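Local coordinates for MutT/nudix family protein (PDB 2FML), which is of unknown function but couples a Nudix domain, with an intact Nudix-box sequence, to an NrtR-type winged-helix domain that probably binds DNA, at residues A[8-13]-A[24-29]; A[77-82]-A[86-91]; A[115-118]-A[124-127]; A[222-227]-A[238-243]. All blocks are in the same frame, centred on the assembly; numbering follows the deposited sequence.

Interaction 1: A[8-13]-A[24-29]; sequences AEEKNY and LTWYHQ
Glu10 and Trp26 supply the polar half of this helix-to-helix contact. The indole N-H points almost straight at the carboxylate, with NE1 of Trp26 2.9 Å from OE2 of Glu10 and an N-H...O angle of 165°. The acceptor lies in the indole plane, at the edge of the ring. At the carboxylate, the donor arrives on the anti side of OE2, a little out of the plane of the acid, and the two flat groups stand steeply to each other, their planes 75° apart. A fully extended Glu10 chain carries the acid out to the ring. Trp26 reaches back because its CG is anti to the backbone N (chi1 170°), which directs the indole at helix 7-16. That helix and helix 20-27 form a small N-terminal helical hairpin; the centre of the contact lies about 41 Å from the centre of the chain. The apolar half of the contact belongs to Lys11, whose aliphatic base meets the six-membered end of the indole: CH2 of Trp26 is 3.8 Å from CA of Lys11 and 3.9 Å from CB. The ammonium end of Lys11 leads away to a salt bridge with Glu15, while the indole also stacks with Tyr14. Beyond Trp26, the hairpin meets the second subunit, where Leu24 and His28 pack on Pro119 of that chain and Tyr27 on its Arg120.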
loop_
_atom_site.group_PDB
_atom_site.type_symbol
_atom_site.label_atom_id
_atom_site.label_comp_id
_atom_site.label_asym_id
_atom_site.label_seq_id
_atom_site.Cartn_x
_atom_site.Cartn_y
_atom_site.Cartn_z
ATOM N N ALA A 8 -32.138 9.555 -20.077
ATOM C CA ALA A 8 -32.034 8.200 -19.453
ATOM C C ALA A 8 -31.884 7.079 -20.481
ATOM O O ALA A 8 -30.989 6.258 -20.360
ATOM C CB ALA A 8 -33.208 7.919 -18.538
ATOM N N GLU A 9 -32.747 7.076 -21.499
ATOM C CA GLU A 9 -32.705 6.085 -22.589
ATOM C C GLU A 9 -31.401 6.102 -23.400
ATOM O O GLU A 9 -30.828 5.036 -23.726
ATOM C CB GLU A 9 -33.900 6.270 -23.511
ATOM C CG GLU A 9 -33.962 5.232 -24.627
ATOM C CD GLU A 9 -35.240 5.303 -25.440
ATOM O OE1 GLU A 9 -36.281 4.774 -24.948
ATOM O OE2 GLU A 9 -35.178 5.875 -26.564
ATOM N N GLU A 10 -30.944 7.309 -23.717
ATOM C CA GLU A 10 -29.690 7.488 -24.396
ATOM C C GLU A 10 -28.481 6.853 -23.647
ATOM O O GLU A 10 -27.629 6.163 -24.241
ATOM C CB GLU A 10 -29.448 8.984 -24.579
ATOM C CG GLU A 10 -28.178 9.305 -25.289
ATOM C CD GLU A 10 -28.076 10.774 -25.590
ATOM O OE1 GLU A 10 -29.105 11.401 -25.949
ATOM O OE2 GLU A 10 -26.978 11.303 -25.476
ATOM N N LYS A 11 -28.388 7.152 -22.362
ATOM C CA LYS A 11 -27.242 6.739 -21.548
ATOM C C LYS A 11 -27.230 5.215 -21.334
ATOM O O LYS A 11 -26.175 4.578 -21.366
ATOM C CB LYS A 11 -27.285 7.514 -20.234
ATOM C CG LYS A 11 -26.409 7.055 -19.117
ATOM C CD LYS A 11 -26.603 7.961 -17.917
ATOM C CE LYS A 11 -26.355 7.242 -16.586
ATOM N NZ LYS A 11 -24.931 7.292 -16.089
ATOM N N ASN A 12 -28.358 4.574 -21.132
ATOM C CA ASN A 12 -28.204 3.125 -21.007
ATOM C C ASN A 12 -28.094 2.362 -22.329
ATOM O O ASN A 12 -27.510 1.302 -22.336
ATOM C CB ASN A 12 -29.151 2.458 -19.997
ATOM C CG ASN A 12 -30.525 2.745 -20.312
ATOM O OD1 ASN A 12 -30.783 3.838 -20.790
ATOM N ND2 ASN A 12 -31.435 1.774 -20.141
ATOM N N TYR A 13 -28.580 2.921 -23.434
ATOM C CA TYR A 13 -28.262 2.385 -24.736
ATOM C C TYR A 13 -26.706 2.323 -24.898
ATOM O O TYR A 13 -26.163 1.335 -25.337
ATOM C CB TYR A 13 -28.923 3.205 -25.878
ATOM C CG TYR A 13 -28.312 2.749 -27.167
ATOM C CD1 TYR A 13 -27.189 3.395 -27.680
ATOM C CD2 TYR A 13 -28.787 1.604 -27.823
ATOM C CE1 TYR A 13 -26.560 2.909 -28.807
ATOM C CE2 TYR A 13 -28.165 1.130 -28.978
ATOM C CZ TYR A 13 -27.048 1.782 -29.429
ATOM O OH TYR A 13 -26.395 1.324 -30.524
ATOM N N LEU A 24 -17.428 4.852 -25.673
ATOM C CA LEU A 24 -16.338 5.494 -25.043
ATOM C C LEU A 24 -16.332 6.781 -25.948
ATOM O O LEU A 24 -16.043 7.876 -25.497
ATOM C CB LEU A 24 -15.041 4.762 -25.302
ATOM C CG LEU A 24 -14.613 3.838 -24.140
ATOM C CD1 LEU A 24 -13.215 3.345 -24.477
ATOM C CD2 LEU A 24 -14.672 4.581 -22.823
ATOM N N THR A 25 -16.685 6.644 -27.247
ATOM C CA THR A 25 -16.782 7.801 -28.166
ATOM C C THR A 25 -17.889 8.750 -27.702
ATOM O O THR A 25 -17.704 9.993 -27.679
ATOM C CB THR A 25 -16.961 7.412 -29.697
ATOM O OG1 THR A 25 -15.784 6.751 -30.187
ATOM C CG2 THR A 25 -17.215 8.679 -30.629
ATOM N N TRP A 26 -19.025 8.161 -27.340
ATOM C CA TRP A 26 -20.165 8.904 -26.807
ATOM C C TRP A 26 -19.794 9.526 -25.445
ATOM O O TRP A 26 -19.937 10.735 -25.222
ATOM C CB TRP A 26 -21.391 8.003 -26.700
ATOM C CG TRP A 26 -22.579 8.641 -25.930
ATOM C CD1 TRP A 26 -23.569 9.426 -26.456
ATOM C CD2 TRP A 26 -22.896 8.485 -24.529
ATOM N NE1 TRP A 26 -24.447 9.795 -25.483
ATOM C CE2 TRP A 26 -24.078 9.204 -24.293
ATOM C CE3 TRP A 26 -22.275 7.824 -23.452
ATOM C CZ2 TRP A 26 -24.662 9.293 -23.016
ATOM C CZ3 TRP A 26 -22.854 7.920 -22.174
ATOM C CH2 TRP A 26 -24.044 8.663 -21.982
ATOM N N TYR A 27 -19.212 8.732 -24.585
ATOM C CA TYR A 27 -18.911 9.182 -23.230
ATOM C C TYR A 27 -18.055 10.449 -23.162
ATOM O O TYR A 27 -18.355 11.337 -22.385
ATOM C CB TYR A 27 -18.255 8.044 -22.379
ATOM C CG TYR A 27 -17.989 8.463 -20.968
ATOM C CD1 TYR A 27 -18.962 8.267 -19.966
ATOM C CD2 TYR A 27 -16.807 9.126 -20.613
ATOM C CE1 TYR A 27 -18.713 8.622 -18.622
ATOM C CE2 TYR A 27 -16.587 9.530 -19.277
ATOM C CZ TYR A 27 -17.548 9.264 -18.293
ATOM O OH TYR A 27 -17.337 9.604 -16.935
ATOM N N HIS A 28 -16.990 10.525 -23.953
ATOM C CA HIS A 28 -16.048 11.656 -23.908
ATOM C C HIS A 28 -16.540 13.001 -24.417
ATOM O O HIS A 28 -15.873 14.064 -24.201
ATOM C CB HIS A 28 -14.697 11.249 -24.510
ATOM C CG HIS A 28 -13.933 10.305 -23.607
ATOM N ND1 HIS A 28 -13.692 8.989 -23.926
ATOM C CD2 HIS A 28 -13.394 10.490 -22.376
ATOM C CE1 HIS A 28 -13.014 8.410 -22.953
ATOM N NE2 HIS A 28 -12.828 9.301 -21.996
ATOM N N GLN A 29 -17.712 12.966 -25.053
ATOM C CA GLN A 29 -18.383 14.129 -25.572
ATOM C C GLN A 29 -19.490 14.658 -24.639
ATOM O O GLN A 29 -20.091 15.736 -24.871
ATOM C CB GLN A 29 -18.919 13.824 -26.980
ATOM C CG GLN A 29 -17.734 13.775 -28.032
ATOM C CD GLN A 29 -16.863 15.074 -28.128
ATOM O OE1 GLN A 29 -15.855 15.235 -27.434
ATOM N NE2 GLN A 29 -17.275 15.998 -28.996
#

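Interaction 2: A[77-82]-A[86-91]; sequences GFVNRN and EDSVLR
The Nudix box begins here, where the end of strand 72-78 and the loop after it fold against helix 85-97, bringing Val79 against Ser88 and Asn80 against Arg91. The backbones come close, with CA of Val79 5.5 Å from CA of Ser88. Ser88 turns its hydroxyl toward the loop, OG lying anti to its backbone N (chi1 -176°), and this oxygen sits 3.2 Å from CB of Val79. OG also has a weak hydrogen bond to OE1 of Glu83, a residue of the turn between the two segments. Residues 77-98 fit the Nudix signature throughout, and the loop and helix followed here are the first two parts of the loop-helix-loop that this signature adopts in Nudix hydrolases, whose helix glutamates usually bind the catalytic metal. Within that frame Arg91 reaches back to the loop, its chain bent at chi3 (92°). NH1 of Arg91 is 3.7 Å from O of Phe78, which lies at the guanidinium edge, and equally 3.7 Å from OD1 of Asn80, which lies over a face. The Asn80 amide and the guanidinium are nearly parallel, their planes 6° apart, and neither approach is a hydrogen bond. What holds the guanidinium is charge: NH1 makes a salt bridge to Glu83 and NH2 another to Glu95, two acidic partners that would be expected to fix its rotation. OE1 of Glu83 in addition accepts a hydrogen bond from the backbone N of Asn80.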
loop_
_atom_site.group_PDB
_atom_site.type_symbol
_atom_site.label_atom_id
_atom_site.label_comp_id
_atom_site.label_asym_id
_atom_site.label_seq_id
_atom_site.Cartn_x
_atom_site.Cartn_y
_atom_site.Cartn_z
ATOM N N GLY A 77 6.321 15.120 -5.095
ATOM C CA GLY A 77 5.683 16.116 -5.919
ATOM C C GLY A 77 4.432 15.595 -6.540
ATOM O O GLY A 77 3.980 14.503 -6.223
ATOM N N PHE A 78 3.874 16.401 -7.414
ATOM C CA PHE A 78 2.581 16.172 -8.040
ATOM C C PHE A 78 2.673 15.142 -9.159
ATOM O O PHE A 78 3.544 15.193 -9.998
ATOM C CB PHE A 78 2.002 17.523 -8.527
ATOM C CG PHE A 78 1.512 18.366 -7.394
ATOM C CD1 PHE A 78 0.186 18.253 -6.938
ATOM C CD2 PHE A 78 2.374 19.219 -6.708
ATOM C CE1 PHE A 78 -0.311 19.000 -5.806
ATOM C CE2 PHE A 78 1.901 19.978 -5.578
ATOM C CZ PHE A 78 0.535 19.846 -5.131
ATOM N N VAL A 79 1.763 14.179 -9.145
ATOM C CA VAL A 79 1.676 13.308 -10.287
ATOM C C VAL A 79 0.900 13.946 -11.425
ATOM O O VAL A 79 -0.162 14.522 -11.204
ATOM C CB VAL A 79 1.323 11.799 -9.995
ATOM C CG1 VAL A 79 1.452 11.314 -8.495
ATOM C CG2 VAL A 79 0.192 11.244 -10.838
ATOM N N ASN A 80 1.426 13.782 -12.634
ATOM C CA ASN A 80 0.799 14.270 -13.854
ATOM C C ASN A 80 -0.225 13.233 -14.363
ATOM O O ASN A 80 0.011 12.001 -14.252
ATOM C CB ASN A 80 1.894 14.405 -14.935
ATOM C CG ASN A 80 2.941 15.514 -14.631
ATOM O OD1 ASN A 80 4.028 15.486 -15.216
ATOM N ND2 ASN A 80 2.604 16.491 -13.806
ATOM N N ARG A 81 -1.323 13.731 -14.958
ATOM C CA ARG A 81 -2.378 12.872 -15.557
ATOM C C ARG A 81 -1.920 11.664 -16.445
ATOM O O ARG A 81 -2.540 10.592 -16.424
ATOM C CB ARG A 81 -3.402 13.726 -16.341
ATOM C CG ARG A 81 -4.738 13.005 -16.579
ATOM C CD ARG A 81 -4.676 12.385 -17.911
ATOM N NE ARG A 81 -5.861 11.615 -18.268
ATOM C CZ ARG A 81 -6.084 10.335 -17.986
ATOM N NH1 ARG A 81 -5.225 9.582 -17.261
ATOM N NH2 ARG A 81 -7.217 9.818 -18.434
ATOM N N ASN A 82 -0.866 11.850 -17.215
ATOM C CA ASN A 82 -0.375 10.794 -18.093
ATOM C C ASN A 82 0.719 9.838 -17.480
ATOM O O ASN A 82 1.452 9.190 -18.223
ATOM C CB ASN A 82 0.108 11.420 -19.429
ATOM C CG ASN A 82 1.450 12.196 -19.266
ATOM O OD1 ASN A 82 2.001 12.285 -18.141
ATOM N ND2 ASN A 82 1.984 12.752 -20.382
ATOM N N GLU A 86 4.245 5.317 -9.737
ATOM C CA GLU A 86 5.569 4.754 -9.963
ATOM C C GLU A 86 6.478 5.635 -10.906
ATOM O O GLU A 86 7.607 6.004 -10.545
ATOM C CB GLU A 86 5.453 3.343 -10.570
ATOM C CG GLU A 86 5.004 2.278 -9.632
ATOM C CD GLU A 86 3.461 2.138 -9.543
ATOM O OE1 GLU A 86 2.707 2.921 -10.181
ATOM O OE2 GLU A 86 3.005 1.203 -8.828
ATOM N N ASP A 87 5.989 5.945 -12.096
ATOM C CA ASP A 87 6.663 6.837 -13.056
ATOM C C ASP A 87 6.967 8.194 -12.395
ATOM O O ASP A 87 8.069 8.750 -12.507
ATOM C CB ASP A 87 5.685 7.138 -14.193
ATOM C CG ASP A 87 5.506 5.984 -15.149
ATOM O OD1 ASP A 87 6.336 5.037 -15.125
ATOM O OD2 ASP A 87 4.541 6.064 -15.971
ATOM N N SER A 88 5.951 8.712 -11.715
ATOM C CA SER A 88 6.007 10.051 -11.162
ATOM C C SER A 88 7.088 10.138 -10.029
ATOM O O SER A 88 7.885 11.117 -9.948
ATOM C CB SER A 88 4.576 10.450 -10.682
ATOM O OG SER A 88 4.552 11.792 -10.204
ATOM N N VAL A 89 7.128 9.130 -9.165
ATOM C CA VAL A 89 8.067 9.195 -8.016
ATOM C C VAL A 89 9.523 9.101 -8.478
ATOM O O VAL A 89 10.407 9.751 -7.908
ATOM C CB VAL A 89 7.729 8.199 -6.855
ATOM C CG1 VAL A 89 8.142 6.735 -7.196
ATOM C CG2 VAL A 89 8.362 8.711 -5.543
ATOM N N LEU A 90 9.755 8.321 -9.531
ATOM C CA LEU A 90 11.052 8.252 -10.151
ATOM C C LEU A 90 11.505 9.527 -10.851
ATOM O O LEU A 90 12.666 9.865 -10.776
ATOM C CB LEU A 90 11.135 7.076 -11.150
ATOM C CG LEU A 90 10.781 5.614 -10.800
ATOM C CD1 LEU A 90 11.004 4.760 -12.091
ATOM C CD2 LEU A 90 11.553 5.122 -9.655
ATOM N N ARG A 91 10.586 10.188 -11.553
ATOM C CA ARG A 91 10.801 11.501 -12.193
ATOM C C ARG A 91 11.056 12.621 -11.144
ATOM O O ARG A 91 12.001 13.405 -11.291
ATOM C CB ARG A 91 9.543 11.838 -12.979
ATOM C CG ARG A 91 9.637 12.880 -14.087
ATOM C CD ARG A 91 8.248 13.370 -14.336
ATOM N NE ARG A 91 8.110 14.506 -13.479
ATOM C CZ ARG A 91 7.136 14.807 -12.652
ATOM N NH1 ARG A 91 6.045 14.084 -12.472
ATOM N NH2 ARG A 91 7.301 15.902 -11.987
#

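Interaction 3: A[115-118]-A[124-127]; sequences PDRD and VTVS
Arg117 and Val124 mark the closest backbone approach, their CA atoms 8.2 Å apart, between an irregular loop at 115-118 and an extended strand at 124-127. The gap is bridged by the long side chain of Arg117. Its CG lies between the backbone N and the carbonyl carbon (chi1 61°), and a further bend at chi3 lays the guanidinium across Thr125. The methyl of Thr125 presses on one face of that group toward its rim, CG2 standing 3.5 Å from NH2 of Arg117 and 3.7 Å from CZ. The contact itself is van der Waals; the polar atoms are satisfied by others. NE of Arg117 forms a salt bridge with Asp185, and NH1 bonds to O of Val123 and to a glycerol that Asp118 also grips. On the strand, OG1 of Thr125 turns to Asp43 and Thr41 of the neighbouring strand 39-50. With its face packed and its nitrogens engaged, the guanidinium is probably held firmly in this buried place. The whole is a long beta-hairpin connection, joining antiparallel strands 106-112 and 123-131 of the Nudix sheet and folding back over the second of them, where the glycerol, probably from the crystallisation liquor, may mark a pocket.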
loop_
_atom_site.group_PDB
_atom_site.type_symbol
_atom_site.label_atom_id
_atom_site.label_comp_id
_atom_site.label_asym_id
_atom_site.label_seq_id
_atom_site.Cartn_x
_atom_site.Cartn_y
_atom_site.Cartn_z
ATOM N N PRO A 115 -7.391 14.095 5.814
ATOM C CA PRO A 115 -7.986 15.205 5.056
ATOM C C PRO A 115 -7.299 16.562 5.219
ATOM O O PRO A 115 -7.486 17.453 4.381
ATOM C CB PRO A 115 -9.436 15.247 5.590
ATOM C CG PRO A 115 -9.710 13.873 6.103
ATOM C CD PRO A 115 -8.379 13.409 6.672
ATOM N N ASP A 116 -6.496 16.731 6.270
ATOM C CA ASP A 116 -5.785 17.978 6.479
ATOM C C ASP A 116 -4.265 17.835 6.571
ATOM O O ASP A 116 -3.616 18.712 7.194
ATOM C CB ASP A 116 -6.278 18.630 7.786
ATOM C CG ASP A 116 -6.107 17.682 8.988
ATOM O OD1 ASP A 116 -5.636 16.508 8.784
ATOM O OD2 ASP A 116 -6.455 18.087 10.112
ATOM N N ARG A 117 -3.697 16.774 5.980
ATOM C CA ARG A 117 -2.263 16.616 5.957
ATOM C C ARG A 117 -1.495 17.727 5.152
ATOM O O ARG A 117 -0.323 17.933 5.394
ATOM C CB ARG A 117 -1.882 15.212 5.383
ATOM C CG ARG A 117 -2.336 14.944 3.935
ATOM C CD ARG A 117 -1.886 13.562 3.526
ATOM N NE ARG A 117 -0.440 13.589 3.441
ATOM C CZ ARG A 117 0.247 14.198 2.475
ATOM N NH1 ARG A 117 -0.394 14.799 1.460
ATOM N NH2 ARG A 117 1.570 14.259 2.550
ATOM N N ASP A 118 -2.155 18.411 4.198
ATOM C CA ASP A 118 -1.478 19.465 3.400
ATOM C C ASP A 118 -2.260 20.764 3.549
ATOM O O ASP A 118 -3.447 20.783 3.279
ATOM C CB ASP A 118 -1.389 18.991 1.912
ATOM C CG ASP A 118 -0.410 19.796 1.051
ATOM O OD1 ASP A 118 -0.423 21.030 1.038
ATOM O OD2 ASP A 118 0.371 19.182 0.323
ATOM N N VAL A 124 -3.464 13.976 -1.561
ATOM C CA VAL A 124 -3.207 12.571 -1.159
ATOM C C VAL A 124 -1.845 12.161 -1.738
ATOM O O VAL A 124 -1.519 12.440 -2.882
ATOM C CB VAL A 124 -4.375 11.598 -1.633
ATOM C CG1 VAL A 124 -4.110 10.042 -1.277
ATOM C CG2 VAL A 124 -5.666 12.042 -0.990
ATOM N N THR A 125 -1.061 11.478 -0.913
ATOM C CA THR A 125 0.228 11.076 -1.327
ATOM C C THR A 125 0.413 9.535 -1.343
ATOM O O THR A 125 -0.061 8.838 -0.502
ATOM C CB THR A 125 1.265 11.848 -0.513
ATOM O OG1 THR A 125 2.474 11.954 -1.263
ATOM C CG2 THR A 125 1.575 11.166 0.863
ATOM N N VAL A 126 1.078 9.021 -2.352
ATOM C CA VAL A 126 1.445 7.660 -2.380
ATOM C C VAL A 126 2.939 7.690 -2.080
ATOM O O VAL A 126 3.730 8.242 -2.816
ATOM C CB VAL A 126 1.137 7.013 -3.717
ATOM C CG1 VAL A 126 1.559 5.595 -3.721
ATOM C CG2 VAL A 126 -0.299 7.152 -4.032
ATOM N N SER A 127 3.306 7.185 -0.937
ATOM C CA SER A 127 4.720 7.127 -0.623
ATOM C C SER A 127 5.388 5.796 -1.099
ATOM O O SER A 127 4.756 4.767 -1.197
ATOM C CB SER A 127 4.957 7.378 0.876
ATOM O OG SER A 127 4.480 6.291 1.658
#

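Interaction 4: A[222-227]-A[238-243]; sequences KVFAKF and SNFKKA
Phe224 and Phe240 make a T-shaped pair that accounts for the whole of the touching between these two helical segments. The edge of Phe240 is directed at the face of Phe224, with ring planes 86° apart and centroids 5.2 Å from each other. One carbon does the work: CE1 of Phe240 stands over the Phe224 ring toward its rim, 3.8 Å from CD2 of Phe224 and 3.9 Å from CG. With CG of Phe240 anti to the backbone N (chi1 -179°), its ring is carried toward helix 217-228, and the two rings together span the 10.2 Å between the CA atoms of Phe224 and Phe240. Away from Phe240 the segment 238-243 is exposed, at Ser238, Asn239 and Lys242 among others, and none of these meets 222-227. A helix with one buried aromatic and several exposed polar residues would be consistent with a recognition helix in an NrtR-like winged-helix domain, although DNA binding remains an inference. Phe240 also packs on Ile217, Ala220 and Arg221, earlier in helix 217-228, and Phe224 on Met201. Helix 217-228 also meets the Nudix sheet, through Lys222, Val223 and Lys226 on Tyr49 of strand 39-50 and Phe227 on Leu56 of strand 55-63.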
loop_
_atom_site.group_PDB
_atom_site.type_symbol
_atom_site.label_atom_id
_atom_site.label_comp_id
_atom_site.label_asym_id
_atom_site.label_seq_id
_atom_site.Cartn_x
_atom_site.Cartn_y
_atom_site.Cartn_z
ATOM N N LYS A 222 25.035 -6.227 10.979
ATOM C CA LYS A 222 25.241 -4.779 11.302
ATOM C C LYS A 222 24.123 -3.885 10.773
ATOM O O LYS A 222 23.752 -2.906 11.403
ATOM C CB LYS A 222 26.604 -4.293 10.780
ATOM C CG LYS A 222 27.860 -4.919 11.517
ATOM C CD LYS A 222 29.099 -4.009 11.399
ATOM C CE LYS A 222 30.370 -4.596 11.999
ATOM N NZ LYS A 222 31.483 -3.562 11.943
ATOM N N VAL A 223 23.584 -4.238 9.603
ATOM C CA VAL A 223 22.426 -3.580 9.050
ATOM C C VAL A 223 21.187 -3.910 9.899
ATOM O O VAL A 223 20.512 -3.008 10.381
ATOM C CB VAL A 223 22.218 -3.949 7.585
ATOM C CG1 VAL A 223 20.853 -3.454 7.127
ATOM C CG2 VAL A 223 23.333 -3.365 6.744
ATOM N N PHE A 224 20.909 -5.191 10.099
ATOM C CA PHE A 224 19.852 -5.604 10.993
ATOM C C PHE A 224 19.903 -4.948 12.390
ATOM O O PHE A 224 18.872 -4.571 12.923
ATOM C CB PHE A 224 19.871 -7.115 11.153
ATOM C CG PHE A 224 18.962 -7.833 10.208
ATOM C CD1 PHE A 224 19.135 -7.714 8.815
ATOM C CD2 PHE A 224 17.922 -8.642 10.706
ATOM C CE1 PHE A 224 18.286 -8.381 7.931
ATOM C CE2 PHE A 224 17.077 -9.325 9.834
ATOM C CZ PHE A 224 17.264 -9.194 8.436
ATOM N N ALA A 225 21.089 -4.807 12.978
ATOM C CA ALA A 225 21.187 -4.203 14.307
ATOM C C ALA A 225 20.881 -2.681 14.274
ATOM O O ALA A 225 20.312 -2.154 15.235
ATOM C CB ALA A 225 22.539 -4.509 14.965
ATOM N N LYS A 226 21.273 -1.989 13.194
ATOM C CA LYS A 226 20.925 -0.552 13.026
ATOM C C LYS A 226 19.387 -0.335 13.008
ATOM O O LYS A 226 18.883 0.648 13.558
ATOM C CB LYS A 226 21.561 0.129 11.768
ATOM C CG LYS A 226 23.108 0.353 11.749
ATOM C CD LYS A 226 23.771 0.377 13.117
ATOM C CE LYS A 226 24.045 1.758 13.690
ATOM N NZ LYS A 226 25.103 1.713 14.818
ATOM N N PHE A 227 18.656 -1.254 12.370
ATOM C CA PHE A 227 17.181 -1.227 12.425
ATOM C C PHE A 227 16.591 -1.694 13.768
ATOM O O PHE A 227 15.549 -1.178 14.200
ATOM C CB PHE A 227 16.573 -1.973 11.243
ATOM C CG PHE A 227 16.688 -1.220 9.957
ATOM C CD1 PHE A 227 15.816 -0.144 9.672
ATOM C CD2 PHE A 227 17.664 -1.553 9.042
ATOM C CE1 PHE A 227 15.903 0.582 8.487
ATOM C CE2 PHE A 227 17.752 -0.874 7.849
ATOM C CZ PHE A 227 16.893 0.221 7.561
ATOM N N SER A 238 25.940 -17.520 14.223
ATOM C CA SER A 238 25.563 -18.899 13.892
ATOM C C SER A 238 24.038 -19.115 13.760
ATOM O O SER A 238 23.581 -19.920 12.897
ATOM C CB SER A 238 26.184 -19.842 14.945
ATOM O OG SER A 238 25.515 -21.124 15.007
ATOM N N ASN A 239 23.265 -18.405 14.620
ATOM C CA ASN A 239 21.811 -18.461 14.574
ATOM C C ASN A 239 21.246 -17.644 13.412
ATOM O O ASN A 239 20.219 -18.012 12.831
ATOM C CB ASN A 239 21.227 -17.952 15.895
ATOM C CG ASN A 239 21.168 -19.026 16.970
ATOM O OD1 ASN A 239 20.243 -19.837 17.005
ATOM N ND2 ASN A 239 22.142 -19.021 17.867
ATOM N N PHE A 240 21.905 -16.516 13.117
ATOM C CA PHE A 240 21.532 -15.619 12.017
ATOM C C PHE A 240 21.873 -16.271 10.671
ATOM O O PHE A 240 21.040 -16.285 9.744
ATOM C CB PHE A 240 22.234 -14.256 12.173
ATOM C CG PHE A 240 21.889 -13.252 11.097
ATOM C CD1 PHE A 240 20.889 -12.312 11.299
ATOM C CD2 PHE A 240 22.584 -13.241 9.883
ATOM C CE1 PHE A 240 20.583 -11.367 10.307
ATOM C CE2 PHE A 240 22.283 -12.319 8.881
ATOM C CZ PHE A 240 21.271 -11.372 9.101
ATOM N N LYS A 241 23.084 -16.832 10.572
ATOM C CA LYS A 241 23.506 -17.561 9.361
ATOM C C LYS A 241 22.479 -18.617 8.929
ATOM O O LYS A 241 22.128 -18.722 7.623
ATOM C CB LYS A 241 24.878 -18.212 9.550
ATOM C CG LYS A 241 25.606 -18.468 8.247
ATOM C CD LYS A 241 26.737 -19.474 8.433
ATOM C CE LYS A 241 27.698 -19.404 7.260
ATOM N NZ LYS A 241 28.735 -20.460 7.372
ATOM N N LYS A 242 21.949 -19.352 10.026
ATOM C CA LYS A 242 21.019 -20.455 9.719
ATOM C C LYS A 242 19.611 -19.990 9.336
ATOM O O LYS A 242 19.020 -20.495 8.370
ATOM C CB LYS A 242 20.974 -21.473 10.867
ATOM C CG LYS A 242 21.798 -22.732 10.601
ATOM C CD LYS A 242 20.934 -23.811 9.927
ATOM C CE LYS A 242 20.888 -23.669 8.401
ATOM N NZ LYS A 242 21.531 -24.853 7.752
ATOM N N ALA A 243 19.095 -19.022 10.094
ATOM C CA ALA A 243 17.764 -18.474 9.881
ATOM C C ALA A 243 17.590 -17.715 8.551
ATOM O O ALA A 243 16.484 -17.653 8.018
ATOM C CB ALA A 243 17.370 -17.586 11.056
#

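In the fold
The four contacts show how chemistry follows position. Interaction 1 is a surface contact in an outlying helical hairpin, combining one hydrogen bond with aliphatic packing on an indole; interaction 4, some 60 Å away between centres and across the centre of the chain, is buried and purely aromatic. Interactions 2 and 3 share the Nudix domain and its sheet, their centres about 15 Å apart. Each joins a loop to a regular element through an arginine, from the helix in interaction 2 and from the loop in interaction 3, with no hydrogen bond between its own segments, but only interaction 3 is fully buried. Interactions 1, 2 and 3 all touch the second subunit, whereas interaction 4 stays within its own chain.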